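Uncharacterized protein (PDB 5D66) is of unknown function but forms an ankyrin repeat domain, a scaffold that in many relatives serves protein-protein recognition. Local coordinates at residues A[83-88]-A[115-120]; A[141-146]-A[154-159]. All blocks are in the same frame, centred on the assembly; numbering follows the deposited sequence. Where two conformers were deposited one is given.

Contact 1 (A[83-88]-A[115-120]); sequences KILRMT and VETVRT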
ATOM      1  N   LYS A  83       3.234   0.048  10.783  1.00  7.26           N
ATOM      2  CA  LYS A  83       3.442  -1.068  11.705  1.00  7.19           C
ATOM      3  C   LYS A  83       2.695  -2.326  11.198  1.00  6.86           C
ATOM      4  O   LYS A  83       3.261  -3.410  11.121  1.00  7.44           O
ATOM      5  CB  LYS A  83       3.021  -0.703  13.147  1.00  9.00           C
ATOM      6  CG  LYS A  83       3.985   0.351  13.702  1.00 12.26           C
ATOM      7  CD  LYS A  83       3.570   0.838  15.038  1.00 18.26           C
ATOM      8  CE  LYS A  83       4.642   1.661  15.693  1.00 24.95           C
ATOM      9  NZ  LYS A  83       4.213   2.003  17.052  1.00 32.24           N
ATOM     10  N   ILE A  84       1.443  -2.166  10.789  1.00  6.06           N
ATOM     11  CA  ILE A  84       0.688  -3.295  10.236  1.00  5.74           C
ATOM     12  C   ILE A  84       1.333  -3.725   8.926  1.00  5.43           C
ATOM     13  O   ILE A  84       1.471  -4.928   8.682  1.00  5.60           O
ATOM     14  CB  ILE A  84      -0.784  -2.963  10.083  1.00  5.75           C
ATOM     15  CG1 ILE A  84      -1.442  -2.788  11.457  1.00  6.75           C
ATOM     16  CG2 ILE A  84      -1.494  -4.092   9.326  1.00  5.89           C
ATOM     17  CD1 ILE A  84      -2.889  -2.375  11.423  1.00  7.55           C
ATOM     18  N   LEU A  85       1.699  -2.768   8.075  1.00  5.30           N
ATOM     19  CA  LEU A  85       2.320  -3.154   6.813  1.00  5.29           C
ATOM     20  C   LEU A  85       3.551  -4.058   7.030  1.00  5.28           C
ATOM     21  O   LEU A  85       3.696  -5.082   6.346  1.00  5.25           O
ATOM     22  CB  LEU A  85       2.711  -1.918   6.019  1.00  5.60           C
ATOM     23  CG  LEU A  85       3.439  -2.192   4.735  1.00  5.97           C
ATOM     24  CD1 LEU A  85       2.502  -2.922   3.733  1.00  7.10           C
ATOM     25  CD2 LEU A  85       3.985  -0.957   4.110  1.00  6.60           C
ATOM     26  N   ARG A  86       4.432  -3.669   7.960  0.70  5.59           N
ATOM     27  CA  ARG A  86       5.625  -4.463   8.227  0.70  6.36           C
ATOM     28  C   ARG A  86       5.241  -5.886   8.659  0.70  6.14           C
ATOM     29  O   ARG A  86       5.901  -6.832   8.264  0.70  7.44           O
ATOM     30  CB  ARG A  86       6.517  -3.792   9.197  0.70  7.61           C
ATOM     31  CG  ARG A  86       7.160  -2.566   8.670  0.70  8.65           C
ATOM     32  CD  ARG A  86       8.197  -2.050   9.677  0.70 13.66           C
ATOM     33  NE  ARG A  86       8.523  -0.624   9.563  0.70 16.84           N
ATOM     34  CZ  ARG A  86       9.232  -0.065   8.575  0.70 21.23           C
ATOM     35  NH1 ARG A  86       9.733  -0.786   7.567  0.70 24.87           N
ATOM     36  NH2 ARG A  86       9.478   1.244   8.597  0.70 24.41           N
HETATM   37  N   MSE A  87       4.200  -6.013   9.464  1.00  6.17           N
HETATM   38  CA  MSE A  87       3.721  -7.341   9.845  1.00  6.17           C
HETATM   39  C   MSE A  87       3.312  -8.137   8.627  1.00  5.08           C
HETATM   40  O   MSE A  87       3.634  -9.348   8.484  1.00  6.54           O
HETATM   41  CB  MSE A  87       2.557  -7.278  10.814  1.00  7.86           C
HETATM   42  CG  MSE A  87       2.753  -6.552  12.062  1.00 10.13           C
HETATM   43 SE   MSE A  87       1.026  -6.354  12.972  0.75 11.14          SE
HETATM   44  CE  MSE A  87       1.575  -4.896  14.096  1.00 18.50           C
ATOM     45  N   THR A  88       2.559  -7.517   7.729  1.00  5.19           N
ATOM     46  CA  THR A  88       2.135  -8.229   6.526  1.00  5.32           C
ATOM     47  C   THR A  88       3.313  -8.684   5.653  1.00  5.50           C
ATOM     48  O   THR A  88       3.263  -9.761   5.047  1.00  6.04           O
ATOM     49  CB  THR A  88       1.058  -7.476   5.712  1.00  5.55           C
ATOM     50  OG1 THR A  88       1.607  -6.402   4.967  1.00  5.78           O
ATOM     51  CG2 THR A  88      -0.103  -7.008   6.508  1.00  6.13           C
ATOM     52  N   VAL A 115       6.462   8.700   2.745  1.00  5.55           N
ATOM     53  CA  VAL A 115       7.843   8.447   2.361  1.00  5.67           C
ATOM     54  C   VAL A 115       8.377   7.108   2.939  1.00  5.48           C
ATOM     55  O   VAL A 115       8.977   6.315   2.219  1.00  5.33           O
ATOM     56  CB  VAL A 115       8.781   9.622   2.792  1.00  6.07           C
ATOM     57  CG1 VAL A 115      10.235   9.344   2.426  1.00  6.92           C
ATOM     58  CG2 VAL A 115       8.362  10.927   2.175  1.00  6.66           C
ATOM     59  N   GLU A 116       8.173   6.890   4.235  0.70  5.96           N
ATOM     60  CA  GLU A 116       8.747   5.688   4.863  0.70  6.18           C
ATOM     61  C   GLU A 116       8.041   4.431   4.351  0.70  5.64           C
ATOM     62  O   GLU A 116       8.673   3.388   4.224  0.70  6.19           O
ATOM     63  CB  GLU A 116       8.706   5.742   6.390  0.70  7.12           C
ATOM     64  CG  GLU A 116       9.552   6.854   6.960  0.70  7.79           C
ATOM     65  CD  GLU A 116      10.935   6.851   6.422  0.70 10.06           C
ATOM     66  OE1 GLU A 116      11.582   5.795   6.366  0.70 11.10           O
ATOM     67  OE2 GLU A 116      11.412   7.904   5.979  0.70 14.71           O
ATOM     68  N   THR A 117       6.763   4.539   4.009  1.00  5.40           N
ATOM     69  CA  THR A 117       6.035   3.410   3.413  1.00  5.36           C
ATOM     70  C   THR A 117       6.604   3.093   2.008  1.00  5.52           C
ATOM     71  O   THR A 117       6.849   1.937   1.677  1.00  5.11           O
ATOM     72  CB  THR A 117       4.572   3.698   3.341  1.00  5.91           C
ATOM     73  OG1 THR A 117       4.046   3.907   4.658  1.00  7.34           O
ATOM     74  CG2 THR A 117       3.800   2.574   2.713  1.00  5.68           C
ATOM     75  N   VAL A 118       6.867   4.125   1.206  1.00  4.81           N
ATOM     76  CA  VAL A 118       7.531   3.954  -0.063  1.00  5.14           C
ATOM     77  C   VAL A 118       8.901   3.260   0.107  1.00  4.90           C
ATOM     78  O   VAL A 118       9.202   2.293  -0.578  1.00  5.03           O
ATOM     79  CB  VAL A 118       7.647   5.301  -0.820  1.00  5.16           C
ATOM     80  CG1 VAL A 118       8.642   5.184  -1.998  1.00  5.68           C
ATOM     81  CG2 VAL A 118       6.294   5.767  -1.264  1.00  5.06           C
ATOM     82  N   ARG A 119       9.683   3.779   1.041  0.80  4.96           N
ATOM     83  CA  ARG A 119      11.006   3.196   1.294  0.80  5.36           C
ATOM     84  C   ARG A 119      10.873   1.687   1.610  0.80  4.99           C
ATOM     85  O   ARG A 119      11.617   0.864   1.087  0.80  5.61           O
ATOM     86  CB  ARG A 119      11.714   3.967   2.421  0.80  5.79           C
ATOM     87  CG  ARG A 119      13.163   3.646   2.547  0.80  7.19           C
ATOM     88  CD  ARG A 119      13.809   4.254   3.830  0.80  8.19           C
ATOM     89  NE  ARG A 119      13.422   5.633   4.211  0.80  9.68           N
ATOM     90  CZ  ARG A 119      13.834   6.749   3.590  0.80 11.04           C
ATOM     91  NH1 ARG A 119      14.739   6.709   2.635  0.80 11.07           N
ATOM     92  NH2 ARG A 119      13.366   7.922   3.987  0.80 12.21           N
ATOM     93  N   THR A 120       9.968   1.371   2.490  1.00  4.98           N
ATOM     94  CA  THR A 120       9.717   0.018   2.953  1.00  5.43           C
ATOM     95  C   THR A 120       9.299  -0.894   1.822  1.00  4.83           C
ATOM     96  O   THR A 120       9.784  -2.043   1.721  1.00  5.96           O
ATOM     97  CB  THR A 120       8.691   0.048   4.075  1.00  6.46           C
ATOM     98  OG1 THR A 120       9.233   0.774   5.222  1.00  7.91           O
ATOM     99  CG2 THR A 120       8.278  -1.341   4.561  1.00  7.82           C
TER

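Contact 2 (A[141-146]-A[154-159]); sequences EAIILG and QIVALL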
ATOM      1  N   GLU A 141       2.385   8.965 -10.489  1.00  5.13           N
ATOM      2  CA  GLU A 141       1.491   9.514  -9.449  1.00  6.06           C
ATOM      3  C   GLU A 141       2.197  10.461  -8.504  1.00  5.56           C
ATOM      4  O   GLU A 141       1.601  11.458  -8.100  1.00  6.18           O
ATOM      5  CB  GLU A 141       0.791   8.399  -8.682  1.00  6.11           C
ATOM      6  CG  GLU A 141      -0.191   7.616  -9.543  1.00  6.49           C
ATOM      7  CD  GLU A 141      -1.396   7.034  -8.800  1.00  8.45           C
ATOM      8  OE1 GLU A 141      -1.627   7.373  -7.686  1.00 12.67           O
ATOM      9  OE2 GLU A 141      -2.141   6.246  -9.399  1.00 10.35           O
ATOM     10  N   ALA A 142       3.424  10.159  -8.112  1.00  5.76           N
ATOM     11  CA  ALA A 142       4.117  11.066  -7.212  1.00  5.78           C
ATOM     12  C   ALA A 142       4.282  12.458  -7.817  1.00  5.88           C
ATOM     13  O   ALA A 142       4.228  13.471  -7.110  1.00  8.02           O
ATOM     14  CB  ALA A 142       5.464  10.497  -6.865  1.00  5.92           C
ATOM     15  N   ILE A 143       4.390  12.537  -9.155  1.00  5.31           N
ATOM     16  CA  ILE A 143       4.562  13.808  -9.842  1.00  5.48           C
ATOM     17  C   ILE A 143       3.207  14.464 -10.045  1.00  6.04           C
ATOM     18  O   ILE A 143       3.050  15.650  -9.664  1.00  7.22           O
ATOM     19  CB  ILE A 143       5.276  13.589 -11.190  1.00  5.11           C
ATOM     20  CG1 ILE A 143       6.717  13.060 -10.971  1.00  5.64           C
ATOM     21  CG2 ILE A 143       5.331  14.905 -11.989  1.00  6.44           C
ATOM     22  CD1 ILE A 143       7.394  12.565 -12.138  1.00  7.05           C
ATOM     23  N   ILE A 144       2.281  13.750 -10.660  1.00  6.08           N
ATOM     24  CA  ILE A 144       0.986  14.332 -11.047  1.00  6.04           C
ATOM     25  C   ILE A 144       0.101  14.668  -9.859  1.00  6.20           C
ATOM     26  O   ILE A 144      -0.589  15.676  -9.866  1.00  7.32           O
ATOM     27  CB  ILE A 144       0.252  13.321 -11.963  1.00  6.56           C
ATOM     28  CG1 ILE A 144       1.025  13.141 -13.284  1.00  7.72           C
ATOM     29  CG2 ILE A 144      -1.169  13.747 -12.214  1.00  7.34           C
ATOM     30  CD1 ILE A 144       0.570  11.972 -14.144  1.00  7.97           C
ATOM     31  N   LEU A 145       0.112  13.813  -8.840  1.00  5.85           N
ATOM     32  CA  LEU A 145      -0.777  13.935  -7.697  1.00  6.00           C
ATOM     33  C   LEU A 145      -0.117  14.492  -6.436  1.00  6.57           C
ATOM     34  O   LEU A 145      -0.782  14.705  -5.429  1.00  7.82           O
ATOM     35  CB  LEU A 145      -1.514  12.607  -7.462  1.00  6.76           C
ATOM     36  CG  LEU A 145      -2.349  12.162  -8.633  1.00  8.80           C
ATOM     37  CD1 LEU A 145      -2.878  10.755  -8.375  1.00 10.25           C
ATOM     38  CD2 LEU A 145      -3.510  13.133  -8.950  1.00  9.74           C
ATOM     39  N   GLY A 146       1.195  14.710  -6.473  1.00  7.52           N
ATOM     40  CA  GLY A 146       1.899  15.362  -5.406  1.00  7.54           C
ATOM     41  C   GLY A 146       1.887  16.869  -5.634  1.00  7.67           C
ATOM     42  O   GLY A 146       1.287  17.360  -6.597  1.00 10.92           O
ATOM     43  N   GLN A 154      11.398  13.494  -2.273  0.70  5.56           N
ATOM     44  CA  GLN A 154      12.091  12.376  -1.598  0.70  5.59           C
ATOM     45  C   GLN A 154      11.615  11.054  -2.229  0.70  5.30           C
ATOM     46  O   GLN A 154      12.439  10.172  -2.508  0.70  5.55           O
ATOM     47  CB  GLN A 154      11.822  12.412  -0.099  0.70  5.77           C
ATOM     48  CG  GLN A 154      12.489  13.599   0.524  0.70  6.53           C
ATOM     49  CD  GLN A 154      11.950  13.971   1.897  0.70  7.09           C
ATOM     50  OE1 GLN A 154      11.143  13.243   2.472  0.70 10.19           O
ATOM     51  NE2 GLN A 154      12.445  15.065   2.445  0.70  9.61           N
ATOM     52  N   ILE A 155      10.322  10.938  -2.508  1.00  5.07           N
ATOM     53  CA  ILE A 155       9.756   9.715  -3.107  1.00  4.80           C
ATOM     54  C   ILE A 155      10.251   9.546  -4.528  1.00  4.83           C
ATOM     55  O   ILE A 155      10.603   8.430  -4.944  1.00  4.92           O
ATOM     56  CB  ILE A 155       8.239   9.759  -3.005  1.00  5.40           C
ATOM     57  CG1 ILE A 155       7.822   9.444  -1.559  1.00  5.45           C
ATOM     58  CG2 ILE A 155       7.564   8.824  -3.995  1.00  5.04           C
ATOM     59  CD1 ILE A 155       6.469   9.860  -1.173  1.00  6.52           C
ATOM     60  N   VAL A 156      10.240  10.621  -5.339  1.00  4.93           N
ATOM     61  CA  VAL A 156      10.863  10.552  -6.672  1.00  4.96           C
ATOM     62  C   VAL A 156      12.300  10.036  -6.593  1.00  4.58           C
ATOM     63  O   VAL A 156      12.720   9.160  -7.356  1.00  5.28           O
ATOM     64  CB  VAL A 156      10.714  11.858  -7.412  1.00  5.47           C
ATOM     65  CG1 VAL A 156      11.583  11.898  -8.674  1.00  5.84           C
ATOM     66  CG2 VAL A 156       9.251  12.131  -7.760  1.00  5.73           C
ATOM     67  N   ALA A 157      13.087  10.654  -5.692  1.00  4.66           N
ATOM     68  CA  ALA A 157      14.466  10.249  -5.564  1.00  5.05           C
ATOM     69  C   ALA A 157      14.605   8.777  -5.210  1.00  4.87           C
ATOM     70  O   ALA A 157      15.473   8.081  -5.726  1.00  5.91           O
ATOM     71  CB  ALA A 157      15.199  11.147  -4.624  1.00  5.96           C
ATOM     72  N   LEU A 158      13.777   8.316  -4.274  1.00  4.91           N
ATOM     73  CA  LEU A 158      13.816   6.894  -3.853  1.00  4.92           C
ATOM     74  C   LEU A 158      13.498   5.988  -5.003  1.00  4.66           C
ATOM     75  O   LEU A 158      14.177   4.976  -5.235  1.00  5.57           O
ATOM     76  CB  LEU A 158      12.797   6.607  -2.731  1.00  5.39           C
ATOM     77  CG  LEU A 158      13.124   7.168  -1.349  1.00  6.27           C
ATOM     78  CD1 LEU A 158      11.951   6.867  -0.401  1.00  7.41           C
ATOM     79  CD2 LEU A 158      14.359   6.594  -0.798  1.00 10.35           C
ATOM     80  N   LEU A 159      12.464   6.301  -5.735  1.00  4.25           N
ATOM     81  CA  LEU A 159      12.021   5.448  -6.886  1.00  4.69           C
ATOM     82  C   LEU A 159      13.114   5.357  -7.935  1.00  4.32           C
ATOM     83  O   LEU A 159      13.420   4.317  -8.469  1.00  5.26           O
ATOM     84  CB  LEU A 159      10.730   5.952  -7.504  1.00  5.04           C
ATOM     85  CG  LEU A 159       9.496   5.740  -6.577  1.00  4.92           C
ATOM     86  CD1 LEU A 159       8.345   6.635  -7.100  1.00  5.02           C
ATOM     87  CD2 LEU A 159       9.019   4.302  -6.561  1.00  6.42           C
TER

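Contact 1 (A[83-88]-A[115-120])
Thr117 and Thr120 present one face of the helical segment 115-120 to Leu85 and Arg86 of 83-88. The two segments run almost parallel, their axes 11.1 Å apart at the closest point and inclined by 8°, and bury 196 Å² between them.

At Thr117 the contact is apolar. Its CG2 methyl lies 3.8 Å from Leu85 CD2, with the two side chains slanting across one another. Leu85 reaches over because its CG stands opposite the backbone N (chi1 176°), which extends the isobutyl group from a CB already directed at the other helix. Both residues are buried; Leu85 also packs on Tyr73 and Ala76 of helix 72-79, and Thr117 on Ala109 of helix 106-111. Such side-by-side stacking of near-parallel helices, backed by a second helical layer, is how ankyrin repeats build their elongated solenoid.

Thr120 closes the walk with the largest area covered by the opposing segment. Its CG2 comes 4.3 Å from Leu85 CD2. The side chains of Arg86 and Thr120 cross at about a right angle, and the guanidinium comes to the hydroxyl obliquely. Arg86 NH1 lies 2.9 Å from Thr120 OG1 in a weak hydrogen bond, bent to 120°, and doubtful in so far as Arg86 was deposited in two conformers. Thr120 OG1 in turn donates to Glu116 O at 2.9 Å, one turn back in its own helix; the same carbonyl oxygen takes the backbone Thr120 N from the opposite face of its plane.

Contact 2 (A[141-146]-A[154-159])
Ala142 and Val156 bring the two backbones closest, with 6.8 Å between their CA atoms, where helix 138-144 passes helix 150-162 in a roughly opposing sense.

Close approach is possible because the residue of 141-146 nearest the partner carries only a methyl group. Ala142 CB points at the other helix and is met by two branches from consecutive residues. Ile155 CG2 lies 3.9 Å from Ala142 CB, and Val156 CG2 lies 4.2 Å from the same methyl. Seen from Ala142 CB the two partners subtend about 81°, and the CG2 atoms of Ile155 and Val156 are 5.3 Å apart, so the alanine methyl faces the gap between the two branches.

Ile143 joins from the side. Its CB does not point at segment 154-159, but with chi1 at -65° CG1 swings beside the backbone N and comes within 4.2 Å of Val156 CG2. The two side chains cross nearly at right angles. Val156 CG2 therefore serves both Ala142 and Ile143, whereas between these segments Ile155 touches only Ala142, through CG2.

All four touching residues are buried, and only aliphatic carbons meet; the segments cover 130 Å² of each other in total. Neighbouring helices continue the packing: Ile155 onto Ala110 of helix 106-111 and Val115 of helix 115-124, Ile143 onto Pro176 and His179 of helix 176-183.

Two successive helices running in opposing directions and joined by a short connection, as here, form the antiparallel helix-turn-helix element of the ankyrin fold.

How the contacts relate
The centres of contacts 1 and 2 lie about 17 Å apart, and they come in series along the chain: contact 1 is complete at helix 115-124 before contact 2 begins on helix 138-144, the next helix. They share no segment but touch through helices 115-124 and 150-162, where Val118 CG2 packs 4.0 Å from Ile155 CG1 and Val115 CG2 lies 4.0 Å from Ile155 CD1. Contact 1 joins helices 82-90 and 115-124 side by side, whereas contact 2 joins two successive helices in opposing senses. Repetition of these two kinds of packing is consistent with the elongated, single-chain ankyrin stack.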